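Local coordinates for protein putative nucleoside-diphosphate-sugar epimerase (Staphylococcus aureus subsp. aureus, PDB 3E48) that is of unknown function but probably binds NAD(P)(H) through its Rossmann fold, as in the nucleoside-diphosphate-sugar epimerases after which it is named, at residues B[198-203]-B[270-275]; B[142-147]-B[169-174]; B[7-12]-B[30-35]; B[3-8]-B[70-75]. One frame throughout, in Å; residues are numbered along the deposited sequence.

How the contacts relate
All four contacts reach one mixed, mainly parallel sheet, tracing it from the N-terminal Rossmann unit to strand 194-203. Contacts 3 and 4 come first along the chain and share Gly7 and Ala8; with centres 7 Å apart, they join strand 3-6 and the turn after it to strands 28-32 and 68-71 on its two flanks. Contact 2 then pairs strands 134-143 and 168-172, and contact 1, centred 8 Å from it, fastens strand 194-203 to the C-terminal helix 273-277. Contacts 1 and 3 are about 27 Å apart between centres. Arg174 and Tyr143 of contact 2 pack on His11 and Leu12 of contact 3, so the C-terminal part of the sheet meets the helix that follows the glycine-containing turn.

Contact 1 of 4, residues B[198-203]-B[270-275]; sequences SGYSYD and PQTLQS
The ring of Tyr200 has Thr272 CG2 over one face, a CH-pi contact 4.1 Å from the ring centroid, and Pro270 O in its plane at the edge. From the other side of the ring plane, Pro270 CG comes up to the hydroxyl end, 3.5 Å from Tyr200 CE1. The hydroxyl gives a short bond to the proline carbonyl, Tyr200 OH to Pro270 O 2.5 Å, with the donor tilted 28° from the carbonyl plane.

Tyr202 projects toward the start of the helix. One face of its ring lies against the backbone of Tyr200, and a water sits in plane at the hydroxyl end, 2.6 Å from Tyr202 OH; the same water donates to Gln274 OE1. Tyr202 OH also accepts an almost straight bond from Leu273 N (3.1 Å, 173°), taking up the N-H of the first helical residue after the N-cap Thr272, whose own OG1 accepts from Ser275 N at 3.0 Å. Leu273 CB meets the ring at Tyr202 CE2.

Gly199 and Tyr200 form a classic beta bulge opposite Tyr171 of strand 168-172, while helix 204-215 supplies Leu207 and Ile210 against Leu273, so helix 273-277 is tied to strand 194-203 and to a second helix.

Contact 2 of 4, residues B[142-147]-B[169-174]; sequences MYMDPL and INYITR
Asp145 OD1 accepts from the backbone Arg174 N at 2.9 Å, on the syn side of the carboxylate and somewhat out of its plane. The other oxygen, Asp145 OD2, is at long salt-bridge range of Arg174 NH1 (3.9 Å), and a water joins the two, donating to OD2 and accepting from NH1 in the plane of the guanidinium. The aspartate thus bonds the backbone directly and the guanidinium mostly through water.

That arginine also lies across a ring. Extended from CG to NE, its chain passes over one face of Tyr143, with NE above the centre and CD making a CH-pi contact. Arg174 CZ is 4.3 Å from the ring centroid, 18° off its normal, a cation-pi arrangement although the two planes are turned 49° apart. Arg174 NE is buried here and has no hydrogen-bonding partner in the model.

The backbones pair as parallel strands. Met142 N donates to Asn170 O, Ile172 N to Met142 O, and Met144 N to Ile172 O at 3.0 Å, this last donor standing 52° out of the carbonyl plane as the strand gives way to a type I turn. The selenomethionine Met142 lies alongside Tyr171, its CG anti to the backbone N, bringing SE to 3.5 Å from Tyr171 CE1 in an oblique Met-aromatic contact. Met144 CG packs on Tyr171 CB, and its SE on Thr173 CG2.

Strand 134-143 lies next to both 168-172 and 194-203; helix 273-277 covers Met144 and Thr173 through Phe276, and helix 11-22 brings His11 against Arg174 and Leu12 against Tyr143.

Contact 3 of 4, residues B[7-12]-B[30-35]; sequences GATGHL and IGVRNV
A single hydrogen bond ties the two segments: Gly7 N donates to Gly31 O at 3.0 Å, arriving nearly along the C=O axis (168° at the oxygen). It falls just where strand 3-6 ends, and continues the pairing that Leu5 makes with Gly31 in the sheet. Beyond it the chain turns away. Gly7 adopts a positive phi of 64° and leads into a type I turn, closed by Gly10 N bonding to Gly7 O at 3.1 Å; Gly10 then takes the N-cap position of helix 11-22.

This is the first beta-alpha-beta crossover of a Rossmann fold: strand 3-6, helix 11-22 and strand 28-32, with the glycine-containing turn Gly7-Ala8-Thr9-Gly10 between the first strand and the helix. In short-chain dehydrogenase/reductase relatives, including the sugar epimerases, the corresponding glycine-rich turn passes close to the cofactor's pyrophosphate, and the turn here is consistent with such a site.

The remaining contacts are apolar. Ala8 CB nestles into the branch of Ile30, 3.6 Å from both Ile30 CB and Ile30 CG2. Ile30 presents that methyl because CG2 lies anti to its carbonyl carbon while CG1 takes the place between N and C (chi1 64°). Further along, Thr9 meets Val32 with the two side chains crossing at about a right angle: Thr9 CG2 is 3.7 Å from Val32 CG1, and the hydroxyl oxygen Thr9 OG1 lies 3.8 Å from that same methyl. Val32 CG1 also comes to 4.2 Å from Ala8 CB. On the flank of strand 28-32 nearer strand 47-50, Val48 packs against Ile30 and Val32.

Contact 4 of 4, residues B[3-8]-B[70-75]; sequences IMLTGA and VFIPSI
Two backbone hydrogen bonds pair the strands in parallel, with Leu5 opposite Val70: Val70 N donates to Met4 O at 2.7 Å and almost straight (175°), and Thr6 N donates to Val70 O at 3.0 Å. Val70 O also receives a CA-H...O contact from Leu5 CA.

A side chain carries the polar link onward. Thr6 OG1 accepts a weak bond from Ile72 N at 3.3 Å, its oxygen set between backbone N and carbonyl carbon (chi1 67°), and it also touches the Phe71 ring at CD1, 3.4 Å away. Its stronger partner is the hydroxyl of Tyr53, which bonds to Ile72 O as well and whose ring stacks on Phe71.

On the apolar side, Leu5 reaches across with one methyl: CD1 lies 3.6 Å from Val70 CG1 and 3.8 Å from Ile72 CD1. Ile3 and Val70 run side by side, their CG2 methyls 4.1 Å apart. Helix 11-22 covers this face, placing Ile16 on Leu5 and Ile72.

After strands 3-6, 28-32 and 47-50 the chain crosses back, so that strand 68-71 becomes the parallel neighbour on the other side of strand 3-6, the 3-2-1-4 order of a Rossmann fold.

Contact 1 of 4, residues B[198-203]-B[270-275]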
loop_
_atom_site.group_PDB
_atom_site.type_symbol
_atom_site.label_atom_id
_atom_site.label_comp_id
_atom_site.label_asym_id
_atom_site.label_seq_id
_atom_site.Cartn_x
_atom_site.Cartn_y
_atom_site.Cartn_z
ATOM N N SER B 198 -6.865 12.603 14.123
ATOM C CA SER B 198 -7.336 13.725 13.321
ATOM C C SER B 198 -7.641 14.945 14.189
ATOM O O SER B 198 -7.889 14.819 15.389
ATOM C CB SER B 198 -8.591 13.313 12.542
ATOM O OG SER B 198 -9.647 12.942 13.419
ATOM N N GLY B 199 -7.600 16.125 13.577
ATOM C CA GLY B 199 -7.880 17.352 14.303
ATOM C C GLY B 199 -9.135 18.011 13.759
ATOM O O GLY B 199 -10.237 17.723 14.221
ATOM N N TYR B 200 -8.972 18.903 12.784
ATOM C CA TYR B 200 -10.114 19.574 12.174
ATOM C C TYR B 200 -9.963 19.655 10.662
ATOM O O TYR B 200 -8.863 19.867 10.146
ATOM C CB TYR B 200 -10.287 20.990 12.738
ATOM C CG TYR B 200 -10.457 21.020 14.236
ATOM C CD1 TYR B 200 -9.348 21.097 15.077
ATOM C CD2 TYR B 200 -11.725 20.904 14.817
ATOM C CE1 TYR B 200 -9.492 21.050 16.458
ATOM C CE2 TYR B 200 -11.881 20.858 16.200
ATOM C CZ TYR B 200 -10.760 20.929 17.013
ATOM O OH TYR B 200 -10.897 20.855 18.378
ATOM N N SER B 201 -11.076 19.483 9.955
ATOM C CA SER B 201 -11.080 19.556 8.497
ATOM C C SER B 201 -11.487 20.958 8.072
ATOM O O SER B 201 -12.485 21.507 8.555
ATOM C CB SER B 201 -12.061 18.542 7.901
ATOM O OG SER B 201 -11.642 17.209 8.147
ATOM N N TYR B 202 -10.702 21.530 7.169
ATOM C CA TYR B 202 -10.948 22.871 6.660
ATOM C C TYR B 202 -10.865 22.855 5.144
ATOM O O TYR B 202 -9.973 22.218 4.579
ATOM C CB TYR B 202 -9.870 23.839 7.151
ATOM C CG TYR B 202 -9.681 23.920 8.649
ATOM C CD1 TYR B 202 -10.664 24.472 9.470
ATOM C CD2 TYR B 202 -8.487 23.499 9.240
ATOM C CE1 TYR B 202 -10.459 24.614 10.840
ATOM C CE2 TYR B 202 -8.274 23.636 10.608
ATOM C CZ TYR B 202 -9.262 24.196 11.402
ATOM O OH TYR B 202 -9.051 24.349 12.752
ATOM N N ASP B 203 -11.788 23.537 4.476
ATOM C CA ASP B 203 -11.691 23.621 3.030
ATOM C C ASP B 203 -10.664 24.740 2.885
ATOM O O ASP B 203 -10.371 25.430 3.861
ATOM C CB ASP B 203 -13.037 24.000 2.394
ATOM C CG ASP B 203 -13.564 25.334 2.870
ATOM O OD1 ASP B 203 -14.636 25.744 2.385
ATOM O OD2 ASP B 203 -12.917 25.973 3.725
ATOM N N PRO B 270 -8.848 18.280 20.247
ATOM C CA PRO B 270 -7.609 18.673 19.569
ATOM C C PRO B 270 -7.558 20.192 19.452
ATOM O O PRO B 270 -8.598 20.848 19.453
ATOM C CB PRO B 270 -7.724 17.983 18.209
ATOM C CG PRO B 270 -9.203 17.904 17.987
ATOM C CD PRO B 270 -9.710 17.491 19.352
ATOM N N GLN B 271 -6.356 20.749 19.365
ATOM C CA GLN B 271 -6.206 22.190 19.246
ATOM C C GLN B 271 -6.575 22.662 17.843
ATOM O O GLN B 271 -6.131 22.086 16.849
ATOM C CB GLN B 271 -4.771 22.608 19.562
ATOM C CG GLN B 271 -4.600 24.113 19.648
ATOM C CD GLN B 271 -3.189 24.529 20.008
ATOM O OE1 GLN B 271 -2.959 25.656 20.455
ATOM N NE2 GLN B 271 -2.234 23.629 19.807
ATOM N N THR B 272 -7.393 23.707 17.769
ATOM C CA THR B 272 -7.820 24.273 16.492
ATOM C C THR B 272 -6.679 25.060 15.867
ATOM O O THR B 272 -5.726 25.434 16.552
ATOM C CB THR B 272 -8.979 25.258 16.683
ATOM O OG1 THR B 272 -8.510 26.388 17.436
ATOM C CG2 THR B 272 -10.128 24.600 17.422
ATOM N N LEU B 273 -6.776 25.326 14.569
ATOM C CA LEU B 273 -5.732 26.098 13.904
ATOM C C LEU B 273 -5.685 27.518 14.479
ATOM O O LEU B 273 -4.605 28.067 14.712
ATOM C CB LEU B 273 -5.979 26.156 12.393
ATOM C CG LEU B 273 -5.006 27.010 11.572
ATOM C CD1 LEU B 273 -3.568 26.569 11.820
ATOM C CD2 LEU B 273 -5.349 26.875 10.099
ATOM N N GLN B 274 -6.858 28.099 14.709
ATOM C CA GLN B 274 -6.959 29.452 15.258
ATOM C C GLN B 274 -6.181 29.550 16.570
ATOM O O GLN B 274 -5.406 30.483 16.787
ATOM C CB GLN B 274 -8.424 29.819 15.526
ATOM C CG GLN B 274 -9.380 29.644 14.351
ATOM C CD GLN B 274 -9.984 28.247 14.273
ATOM O OE1 GLN B 274 -9.308 27.280 13.917
ATOM N NE2 GLN B 274 -11.267 28.140 14.612
ATOM N N SER B 275 -6.406 28.575 17.442
ATOM C CA SER B 275 -5.743 28.517 18.737
ATOM C C SER B 275 -4.239 28.321 18.578
ATOM O O SER B 275 -3.439 28.949 19.276
ATOM C CB SER B 275 -6.325 27.370 19.563
ATOM O OG SER B 275 -5.625 27.208 20.782
HETATM O O HOH W 1 -11.323 24.889 13.827
#

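Contact 2 of 4, residues B[142-147]-B[169-174]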
loop_
_atom_site.group_PDB
_atom_site.type_symbol
_atom_site.label_atom_id
_atom_site.label_comp_id
_atom_site.label_asym_id
_atom_site.label_seq_id
_atom_site.Cartn_x
_atom_site.Cartn_y
_atom_site.Cartn_z
HETATM N N MSE B 142 -2.720 15.820 8.481
HETATM C CA MSE B 142 -1.689 16.777 8.065
HETATM C C MSE B 142 -1.238 17.767 9.149
HETATM O O MSE B 142 -2.062 18.390 9.809
HETATM C CB MSE B 142 -2.175 17.555 6.832
HETATM C CG MSE B 142 -1.090 18.376 6.141
HETATM SE SE MSE B 142 -1.742 19.358 4.593
HETATM C CE MSE B 142 -2.150 17.868 3.420
ATOM N N TYR B 143 0.075 17.922 9.318
ATOM C CA TYR B 143 0.600 18.846 10.325
ATOM C C TYR B 143 0.146 20.290 10.131
ATOM O O TYR B 143 0.188 20.819 9.019
ATOM C CB TYR B 143 2.131 18.870 10.320
ATOM C CG TYR B 143 2.826 17.557 10.559
ATOM C CD1 TYR B 143 2.505 16.758 11.655
ATOM C CD2 TYR B 143 3.859 17.142 9.716
ATOM C CE1 TYR B 143 3.200 15.579 11.912
ATOM C CE2 TYR B 143 4.558 15.970 9.964
ATOM C CZ TYR B 143 4.224 15.195 11.063
ATOM O OH TYR B 143 4.923 14.041 11.316
HETATM N N MSE B 144 -0.256 20.937 11.221
HETATM C CA MSE B 144 -0.655 22.344 11.162
HETATM C C MSE B 144 0.601 23.202 11.247
HETATM O O MSE B 144 0.664 24.289 10.680
HETATM C CB MSE B 144 -1.525 22.728 12.361
HETATM C CG MSE B 144 -2.982 22.372 12.269
HETATM SE SE MSE B 144 -3.883 22.892 13.901
HETATM C CE MSE B 144 -5.566 22.011 13.540
ATOM N N ASP B 145 1.591 22.695 11.974
ATOM C CA ASP B 145 2.834 23.413 12.228
ATOM C C ASP B 145 3.476 24.181 11.066
ATOM O O ASP B 145 3.821 25.353 11.216
ATOM C CB ASP B 145 3.845 22.452 12.869
ATOM C CG ASP B 145 3.300 21.798 14.125
ATOM O OD1 ASP B 145 2.313 21.035 14.023
ATOM O OD2 ASP B 145 3.842 22.047 15.221
ATOM N N PRO B 146 3.633 23.547 9.894
ATOM C CA PRO B 146 4.241 24.209 8.734
ATOM C C PRO B 146 3.585 25.533 8.336
ATOM O O PRO B 146 4.218 26.390 7.713
ATOM C CB PRO B 146 4.116 23.153 7.637
ATOM C CG PRO B 146 4.225 21.873 8.404
ATOM C CD PRO B 146 3.321 22.139 9.585
ATOM N N LEU B 147 2.319 25.703 8.694
ATOM C CA LEU B 147 1.601 26.921 8.346
ATOM C C LEU B 147 2.195 28.183 8.969
ATOM O O LEU B 147 2.131 29.256 8.370
ATOM C CB LEU B 147 0.123 26.796 8.737
ATOM C CG LEU B 147 -0.661 25.723 7.971
ATOM C CD1 LEU B 147 -2.070 25.610 8.523
ATOM C CD2 LEU B 147 -0.688 26.081 6.491
ATOM N N ILE B 169 -9.333 19.398 3.880
ATOM C CA ILE B 169 -8.175 18.665 4.380
ATOM C C ILE B 169 -8.150 18.663 5.898
ATOM O O ILE B 169 -8.300 19.712 6.533
ATOM C CB ILE B 169 -6.848 19.290 3.874
ATOM C CG1 ILE B 169 -6.724 19.122 2.356
ATOM C CG2 ILE B 169 -5.656 18.622 4.547
ATOM C CD1 ILE B 169 -5.615 19.923 1.727
ATOM N N ASN B 170 -7.960 17.491 6.489
ATOM C CA ASN B 170 -7.917 17.430 7.938
ATOM C C ASN B 170 -6.504 17.715 8.429
ATOM O O ASN B 170 -5.525 17.142 7.942
ATOM C CB ASN B 170 -8.410 16.079 8.446
ATOM C CG ASN B 170 -8.630 16.081 9.943
ATOM O OD1 ASN B 170 -7.697 15.889 10.713
ATOM N ND2 ASN B 170 -9.869 16.321 10.360
ATOM N N TYR B 171 -6.428 18.628 9.395
ATOM C CA TYR B 171 -5.176 19.088 9.991
ATOM C C TYR B 171 -5.110 18.806 11.482
ATOM O O TYR B 171 -6.135 18.767 12.156
ATOM C CB TYR B 171 -5.042 20.600 9.830
ATOM C CG TYR B 171 -4.635 21.083 8.467
ATOM C CD1 TYR B 171 -3.290 21.259 8.148
ATOM C CD2 TYR B 171 -5.593 21.421 7.511
ATOM C CE1 TYR B 171 -2.903 21.768 6.918
ATOM C CE2 TYR B 171 -5.219 21.930 6.271
ATOM C CZ TYR B 171 -3.869 22.102 5.983
ATOM O OH TYR B 171 -3.485 22.612 4.764
ATOM N N ILE B 172 -3.892 18.662 11.995
ATOM C CA ILE B 172 -3.671 18.412 13.419
ATOM C C ILE B 172 -2.238 18.845 13.777
ATOM O O ILE B 172 -1.333 18.758 12.943
ATOM C CB ILE B 172 -3.902 16.908 13.751
ATOM C CG1 ILE B 172 -3.748 16.666 15.254
ATOM C CG2 ILE B 172 -2.921 16.036 12.964
ATOM C CD1 ILE B 172 -4.152 15.268 15.685
ATOM N N THR B 173 -2.030 19.329 15.000
ATOM C CA THR B 173 -0.697 19.770 15.411
ATOM C C THR B 173 0.192 18.579 15.736
ATOM O O THR B 173 -0.298 17.485 16.025
ATOM C CB THR B 173 -0.730 20.660 16.682
ATOM O OG1 THR B 173 -1.189 19.885 17.795
ATOM C CG2 THR B 173 -1.633 21.860 16.488
ATOM N N ARG B 174 1.504 18.788 15.679
ATOM C CA ARG B 174 2.425 17.717 16.019
ATOM C C ARG B 174 2.251 17.447 17.506
ATOM O O ARG B 174 2.322 16.304 17.950
ATOM C CB ARG B 174 3.879 18.113 15.746
ATOM C CG ARG B 174 4.231 18.250 14.280
ATOM C CD ARG B 174 5.714 18.018 14.059
ATOM N NE ARG B 174 6.076 18.197 12.658
ATOM C CZ ARG B 174 6.410 19.361 12.114
ATOM N NH1 ARG B 174 6.440 20.459 12.856
ATOM N NH2 ARG B 174 6.696 19.429 10.822
HETATM O O HOH W 2 6.380 20.928 15.615
#

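Contact 3 of 4, residues B[7-12]-B[30-35]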
loop_
_atom_site.group_PDB
_atom_site.type_symbol
_atom_site.label_atom_id
_atom_site.label_comp_id
_atom_site.label_asym_id
_atom_site.label_seq_id
_atom_site.Cartn_x
_atom_site.Cartn_y
_atom_site.Cartn_z
ATOM N N GLY B 7 14.047 7.954 15.259
ATOM C CA GLY B 7 13.878 9.276 14.674
ATOM C C GLY B 7 13.445 10.305 15.704
ATOM O O GLY B 7 12.762 11.276 15.384
ATOM N N ALA B 8 13.880 10.095 16.942
ATOM C CA ALA B 8 13.531 10.957 18.067
ATOM C C ALA B 8 13.918 12.432 17.974
ATOM O O ALA B 8 13.307 13.268 18.640
ATOM C CB ALA B 8 14.103 10.361 19.348
ATOM N N THR B 9 14.925 12.760 17.169
ATOM C CA THR B 9 15.354 14.151 17.051
ATOM C C THR B 9 14.624 14.919 15.949
ATOM O O THR B 9 14.857 16.111 15.751
ATOM C CB THR B 9 16.890 14.265 16.837
ATOM O OG1 THR B 9 17.295 13.437 15.744
ATOM C CG2 THR B 9 17.637 13.831 18.102
ATOM N N GLY B 10 13.728 14.238 15.242
ATOM C CA GLY B 10 12.966 14.895 14.192
ATOM C C GLY B 10 11.914 15.796 14.812
ATOM O O GLY B 10 11.775 15.839 16.031
ATOM N N HIS B 11 11.164 16.517 13.985
ATOM C CA HIS B 11 10.136 17.410 14.510
ATOM C C HIS B 11 9.130 16.675 15.381
ATOM O O HIS B 11 8.920 17.041 16.536
ATOM C CB HIS B 11 9.404 18.115 13.367
ATOM C CG HIS B 11 10.248 19.113 12.640
ATOM N ND1 HIS B 11 10.862 20.167 13.280
ATOM C CD2 HIS B 11 10.570 19.226 11.330
ATOM C CE1 HIS B 11 11.525 20.890 12.393
ATOM N NE2 HIS B 11 11.365 20.341 11.204
ATOM N N LEU B 12 8.506 15.633 14.843
ATOM C CA LEU B 12 7.532 14.889 15.628
ATOM C C LEU B 12 8.205 14.129 16.769
ATOM O O LEU B 12 7.699 14.111 17.890
ATOM C CB LEU B 12 6.752 13.915 14.740
ATOM C CG LEU B 12 5.783 12.987 15.481
ATOM C CD1 LEU B 12 4.703 13.798 16.185
ATOM C CD2 LEU B 12 5.157 12.023 14.486
ATOM N N ILE B 30 16.084 5.973 22.675
ATOM C CA ILE B 30 15.879 6.629 21.394
ATOM C C ILE B 30 16.946 6.157 20.418
ATOM O O ILE B 30 18.073 5.845 20.811
ATOM C CB ILE B 30 15.937 8.177 21.499
ATOM C CG1 ILE B 30 17.332 8.628 21.939
ATOM C CG2 ILE B 30 14.861 8.668 22.459
ATOM C CD1 ILE B 30 17.491 10.135 21.986
ATOM N N GLY B 31 16.570 6.092 19.144
ATOM C CA GLY B 31 17.490 5.667 18.103
ATOM C C GLY B 31 17.618 6.792 17.099
ATOM O O GLY B 31 16.659 7.111 16.399
ATOM N N VAL B 32 18.802 7.393 17.029
ATOM C CA VAL B 32 19.047 8.514 16.129
ATOM C C VAL B 32 20.263 8.316 15.230
ATOM O O VAL B 32 21.188 7.574 15.565
ATOM C CB VAL B 32 19.260 9.805 16.930
ATOM C CG1 VAL B 32 17.984 10.176 17.665
ATOM C CG2 VAL B 32 20.405 9.616 17.918
ATOM N N ARG B 33 20.267 9.002 14.091
ATOM C CA ARG B 33 21.377 8.897 13.152
ATOM C C ARG B 33 22.583 9.692 13.644
ATOM O O ARG B 33 23.724 9.262 13.486
ATOM C CB ARG B 33 20.942 9.393 11.768
ATOM C CG ARG B 33 20.374 10.794 11.763
ATOM C CD ARG B 33 19.802 11.179 10.401
ATOM N NE ARG B 33 20.808 11.168 9.341
ATOM C CZ ARG B 33 21.108 10.108 8.598
ATOM N NH1 ARG B 33 22.043 10.199 7.659
ATOM N NH2 ARG B 33 20.464 8.963 8.777
ATOM N N ASN B 34 22.322 10.851 14.243
ATOM C CA ASN B 34 23.384 11.705 14.765
ATOM C C ASN B 34 23.161 12.002 16.245
ATOM O O ASN B 34 22.354 12.860 16.603
ATOM C CB ASN B 34 23.445 13.020 13.981
ATOM C CG ASN B 34 23.935 12.829 12.556
ATOM O OD1 ASN B 34 23.277 12.184 11.737
ATOM N ND2 ASN B 34 25.101 13.390 12.254
ATOM N N VAL B 35 23.886 11.291 17.100
ATOM C CA VAL B 35 23.763 11.460 18.541
ATOM C C VAL B 35 24.141 12.870 18.994
ATOM O O VAL B 35 23.718 13.323 20.058
ATOM C CB VAL B 35 24.652 10.444 19.291
ATOM C CG1 VAL B 35 24.430 10.560 20.790
ATOM C CG2 VAL B 35 24.343 9.034 18.812
#

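Contact 4 of 4, residues B[3-8]-B[70-75]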
loop_
_atom_site.group_PDB
_atom_site.type_symbol
_atom_site.label_atom_id
_atom_site.label_comp_id
_atom_site.label_asym_id
_atom_site.label_seq_id
_atom_site.Cartn_x
_atom_site.Cartn_y
_atom_site.Cartn_z
ATOM N N ILE B 3 11.201 0.502 25.852
ATOM C CA ILE B 3 10.613 1.208 24.722
ATOM C C ILE B 3 11.687 1.946 23.942
ATOM O O ILE B 3 12.569 2.578 24.522
ATOM C CB ILE B 3 9.585 2.252 25.196
ATOM C CG1 ILE B 3 8.560 1.603 26.122
ATOM C CG2 ILE B 3 8.892 2.876 23.995
ATOM C CD1 ILE B 3 7.658 2.604 26.813
HETATM N N MSE B 4 11.595 1.868 22.620
HETATM C CA MSE B 4 12.546 2.527 21.738
HETATM C C MSE B 4 11.808 3.399 20.725
HETATM O O MSE B 4 10.935 2.916 20.009
HETATM C CB MSE B 4 13.376 1.473 21.002
HETATM C CG MSE B 4 13.904 1.915 19.655
HETATM SE SE MSE B 4 15.348 3.185 19.792
HETATM C CE MSE B 4 16.604 2.042 20.692
ATOM N N LEU B 5 12.149 4.683 20.682
ATOM C CA LEU B 5 11.546 5.613 19.732
ATOM C C LEU B 5 12.597 5.944 18.674
ATOM O O LEU B 5 13.650 6.495 19.005
ATOM C CB LEU B 5 11.125 6.908 20.434
ATOM C CG LEU B 5 10.624 8.023 19.492
ATOM C CD1 LEU B 5 9.326 7.580 18.823
ATOM C CD2 LEU B 5 10.397 9.316 20.278
ATOM N N THR B 6 12.340 5.602 17.415
ATOM C CA THR B 6 13.311 5.916 16.366
ATOM C C THR B 6 13.013 7.291 15.776
ATOM O O THR B 6 11.868 7.743 15.797
ATOM C CB THR B 6 13.305 4.861 15.217
ATOM O OG1 THR B 6 12.064 4.931 14.504
ATOM C CG2 THR B 6 13.491 3.452 15.778
ATOM N N GLY B 7 14.047 7.954 15.259
ATOM C CA GLY B 7 13.878 9.276 14.674
ATOM C C GLY B 7 13.445 10.305 15.704
ATOM O O GLY B 7 12.762 11.276 15.384
ATOM N N ALA B 8 13.880 10.095 16.942
ATOM C CA ALA B 8 13.531 10.957 18.067
ATOM C C ALA B 8 13.918 12.432 17.974
ATOM O O ALA B 8 13.307 13.268 18.640
ATOM C CB ALA B 8 14.103 10.361 19.348
ATOM N N VAL B 70 8.703 2.251 18.601
ATOM C CA VAL B 70 7.796 3.265 18.072
ATOM C C VAL B 70 8.605 3.803 16.901
ATOM O O VAL B 70 9.640 4.442 17.092
ATOM C CB VAL B 70 7.526 4.374 19.107
ATOM C CG1 VAL B 70 6.512 5.366 18.555
ATOM C CG2 VAL B 70 7.014 3.755 20.403
ATOM N N PHE B 71 8.133 3.506 15.692
ATOM C CA PHE B 71 8.819 3.872 14.456
ATOM C C PHE B 71 8.256 5.088 13.744
ATOM O O PHE B 71 7.072 5.130 13.417
ATOM C CB PHE B 71 8.774 2.683 13.492
ATOM C CG PHE B 71 9.627 2.850 12.269
ATOM C CD1 PHE B 71 10.995 2.612 12.333
ATOM C CD2 PHE B 71 9.069 3.247 11.055
ATOM C CE1 PHE B 71 11.804 2.767 11.208
ATOM C CE2 PHE B 71 9.869 3.407 9.917
ATOM C CZ PHE B 71 11.243 3.165 9.997
ATOM N N ILE B 72 9.118 6.071 13.507
ATOM C CA ILE B 72 8.737 7.278 12.787
ATOM C C ILE B 72 9.430 7.205 11.431
ATOM O O ILE B 72 10.657 7.243 11.351
ATOM C CB ILE B 72 9.209 8.546 13.524
ATOM C CG1 ILE B 72 8.536 8.611 14.897
ATOM C CG2 ILE B 72 8.884 9.792 12.697
ATOM C CD1 ILE B 72 8.976 9.786 15.741
ATOM N N PRO B 73 8.650 7.079 10.346
ATOM C CA PRO B 73 9.233 7.003 9.001
ATOM C C PRO B 73 10.093 8.219 8.657
ATOM O O PRO B 73 9.887 9.306 9.198
ATOM C CB PRO B 73 8.006 6.909 8.097
ATOM C CG PRO B 73 7.021 6.170 8.940
ATOM C CD PRO B 73 7.199 6.833 10.304
ATOM N N SER B 74 11.053 8.026 7.757
ATOM C CA SER B 74 11.928 9.110 7.318
ATOM C C SER B 74 11.197 9.910 6.242
ATOM O O SER B 74 10.045 9.612 5.925
ATOM C CB SER B 74 13.224 8.550 6.726
ATOM O OG SER B 74 12.983 7.900 5.483
ATOM N N ILE B 75 11.862 10.919 5.682
ATOM C CA ILE B 75 11.254 11.730 4.629
ATOM C C ILE B 75 11.829 11.397 3.258
ATOM O O ILE B 75 11.592 12.115 2.293
ATOM C CB ILE B 75 11.432 13.252 4.887
ATOM C CG1 ILE B 75 12.858 13.557 5.343
ATOM C CG2 ILE B 75 10.424 13.724 5.921
ATOM C CD1 ILE B 75 13.896 13.488 4.246
#